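Adhesion and penetration protein autotransporter (Haemophilus influenzae, PDB 3SYJ) promotes adherence to and invasion of host cells and bacterial aggregation through its self-associating passenger domain, which also carries a probable serine protease. Local coordinates at residues Ser775-His780 with Thr794-Thr799. Residues are numbered along the deposited sequence; the frame is centred on the assembly and turned at random.
Sequences SLKNSH and TLENAT
Two successive coils of the right-handed beta-helix of the Hap passenger domain stack here in parallel register, Leu-776 on Leu-795 and Asn-778 on Asn-797, at a corner where strands 773-777 and 792-796 end and the chain turns into the next face. The strand axes run 4.7 Å apart. Leu-776 is held at both its backbone N and its backbone O: the N donates to Thr-794 O (2.8 Å) and the O accepts from Glu-796 N. Asn-778 N continues the pattern to Glu-796 O, almost straight down that carbonyl. Beyond the corner the pairing resumes, Thr-799 N reaching Ser-779 O (3.1 Å).

In the interior of the beta-helix, the leucines lie side by side with the same heading. Leu-776, its CG anti to the backbone N (chi1 -178°), rests CD2 on Leu-795 CG at 4.0 Å and sets its own CG 3.8 Å from Ala-798 CB of the following coil. At the turn, the two asparagines, both left-handed in backbone conformation, lay their amides side by side, pointing the same way with planes 44° apart; Asn-778 ND2 gives Asn-797 OD1 only a weak bond, and Asn-778 ND2 lies 3.4 Å from Asn-797 CB. Farther on, Thr-799 OG1 meets the edge of the His-780 ring, hydrogen-bonded to ND1 at 2.7 Å; chi1 of 61° brings the hydroxyl there. Lys-777 and Glu-796 cross without a salt bridge, NZ 4.9 Å from OE1.

Buried Ser-779 OG bonds to Lys-777 O and, in the preceding coil, to Val-757 O and Ala-760 N, tying corner to corner. Strand 754-758 continues the stack beside 773-777, while strand 810-813 follows 792-796; Leu-795 packs on Leu-813 of that strand and on Trp-800 of strand 799-801.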
loop_
_atom_site.group_PDB
_atom_site.type_symbol
_atom_site.label_atom_id
_atom_site.label_comp_id
_atom_site.label_asym_id
_atom_site.label_seq_id
_atom_site.Cartn_x
_atom_site.Cartn_y
_atom_site.Cartn_z
ATOM N N SER A 775 -11.822 -7.556 18.783
ATOM C CA SER A 775 -11.493 -8.195 20.039
ATOM C C SER A 775 -10.249 -9.085 19.904
ATOM O O SER A 775 -10.149 -9.916 19.000
ATOM C CB SER A 775 -12.696 -8.993 20.542
ATOM O OG SER A 775 -12.553 -9.328 21.910
ATOM N N LEU A 776 -9.301 -8.887 20.811
ATOM C CA LEU A 776 -8.057 -9.636 20.814
ATOM C C LEU A 776 -7.957 -10.378 22.131
ATOM O O LEU A 776 -7.766 -9.762 23.179
ATOM C CB LEU A 776 -6.883 -8.674 20.677
ATOM C CG LEU A 776 -5.480 -9.260 20.602
ATOM C CD1 LEU A 776 -5.352 -10.174 19.395
ATOM C CD2 LEU A 776 -4.477 -8.128 20.525
ATOM N N LYS A 777 -8.104 -11.698 22.088
ATOM C CA LYS A 777 -8.112 -12.496 23.309
ATOM C C LYS A 777 -6.993 -13.517 23.299
ATOM O O LYS A 777 -6.745 -14.156 22.282
ATOM C CB LYS A 777 -9.446 -13.230 23.467
ATOM C CG LYS A 777 -10.663 -12.402 23.122
ATOM C CD LYS A 777 -11.947 -13.193 23.329
ATOM C CE LYS A 777 -13.161 -12.384 22.881
ATOM N NZ LYS A 777 -14.450 -13.032 23.258
ATOM N N ASN A 778 -6.327 -13.671 24.437
ATOM C CA ASN A 778 -5.350 -14.735 24.613
ATOM C C ASN A 778 -4.376 -14.818 23.451
ATOM O O ASN A 778 -3.970 -15.908 23.052
ATOM C CB ASN A 778 -6.064 -16.076 24.780
ATOM C CG ASN A 778 -7.142 -16.028 25.840
ATOM O OD1 ASN A 778 -8.326 -15.880 25.533
ATOM N ND2 ASN A 778 -6.739 -16.134 27.097
ATOM N N SER A 779 -4.002 -13.665 22.913
ATOM C CA SER A 779 -3.115 -13.627 21.762
ATOM C C SER A 779 -2.045 -12.570 21.931
ATOM O O SER A 779 -2.166 -11.667 22.757
ATOM C CB SER A 779 -3.905 -13.316 20.490
ATOM O OG SER A 779 -5.002 -14.197 20.329
ATOM N N HIS A 780 -0.988 -12.693 21.138
ATOM C CA HIS A 780 -0.029 -11.614 20.994
ATOM C C HIS A 780 -0.140 -11.058 19.583
ATOM O O HIS A 780 -0.281 -11.809 18.616
ATOM C CB HIS A 780 1.405 -12.071 21.274
ATOM C CG HIS A 780 2.432 -11.047 20.896
ATOM N ND1 HIS A 780 2.771 -9.994 21.720
ATOM C CD2 HIS A 780 3.164 -10.891 19.767
ATOM C CE1 HIS A 780 3.683 -9.245 21.123
ATOM N NE2 HIS A 780 3.939 -9.769 19.937
ATOM N N THR A 794 -10.971 -4.112 22.009
ATOM C CA THR A 794 -10.946 -4.782 23.303
ATOM C C THR A 794 -9.847 -5.838 23.378
ATOM O O THR A 794 -9.690 -6.647 22.466
ATOM C CB THR A 794 -12.298 -5.445 23.597
ATOM O OG1 THR A 794 -13.344 -4.478 23.442
ATOM C CG2 THR A 794 -12.326 -6.004 25.010
ATOM N N LEU A 795 -9.086 -5.824 24.468
ATOM C CA LEU A 795 -8.071 -6.840 24.706
ATOM C C LEU A 795 -8.395 -7.642 25.962
ATOM O O LEU A 795 -8.774 -7.077 26.988
ATOM C CB LEU A 795 -6.685 -6.202 24.838
ATOM C CG LEU A 795 -5.914 -5.866 23.556
ATOM C CD1 LEU A 795 -6.603 -4.773 22.769
ATOM C CD2 LEU A 795 -4.482 -5.467 23.875
ATOM N N GLU A 796 -8.251 -8.961 25.881
ATOM C CA GLU A 796 -8.392 -9.806 27.064
ATOM C C GLU A 796 -7.303 -10.866 27.110
ATOM O O GLU A 796 -7.182 -11.681 26.195
ATOM C CB GLU A 796 -9.762 -10.479 27.115
ATOM C CG GLU A 796 -10.001 -11.225 28.422
ATOM C CD GLU A 796 -11.163 -12.199 28.356
ATOM O OE1 GLU A 796 -11.911 -12.185 27.351
ATOM O OE2 GLU A 796 -11.325 -12.983 29.317
ATOM N N ASN A 797 -6.522 -10.856 28.183
ATOM C CA ASN A 797 -5.400 -11.772 28.323
ATOM C C ASN A 797 -4.490 -11.682 27.114
ATOM O O ASN A 797 -3.952 -12.688 26.655
ATOM C CB ASN A 797 -5.897 -13.203 28.501
ATOM C CG ASN A 797 -6.947 -13.314 29.584
ATOM O OD1 ASN A 797 -7.971 -13.983 29.413
ATOM N ND2 ASN A 797 -6.709 -12.639 30.707
ATOM N N ALA A 798 -4.320 -10.465 26.608
ATOM C CA ALA A 798 -3.574 -10.245 25.374
ATOM C C ALA A 798 -2.430 -9.257 25.542
ATOM O O ALA A 798 -2.456 -8.391 26.410
ATOM C CB ALA A 798 -4.512 -9.768 24.276
ATOM N N THR A 799 -1.416 -9.399 24.704
ATOM C CA THR A 799 -0.362 -8.405 24.622
ATOM C C THR A 799 -0.353 -7.818 23.215
ATOM O O THR A 799 -0.574 -8.531 22.230
ATOM C CB THR A 799 1.020 -9.000 24.954
ATOM O OG1 THR A 799 1.338 -10.038 24.018
ATOM C CG2 THR A 799 1.034 -9.566 26.363
#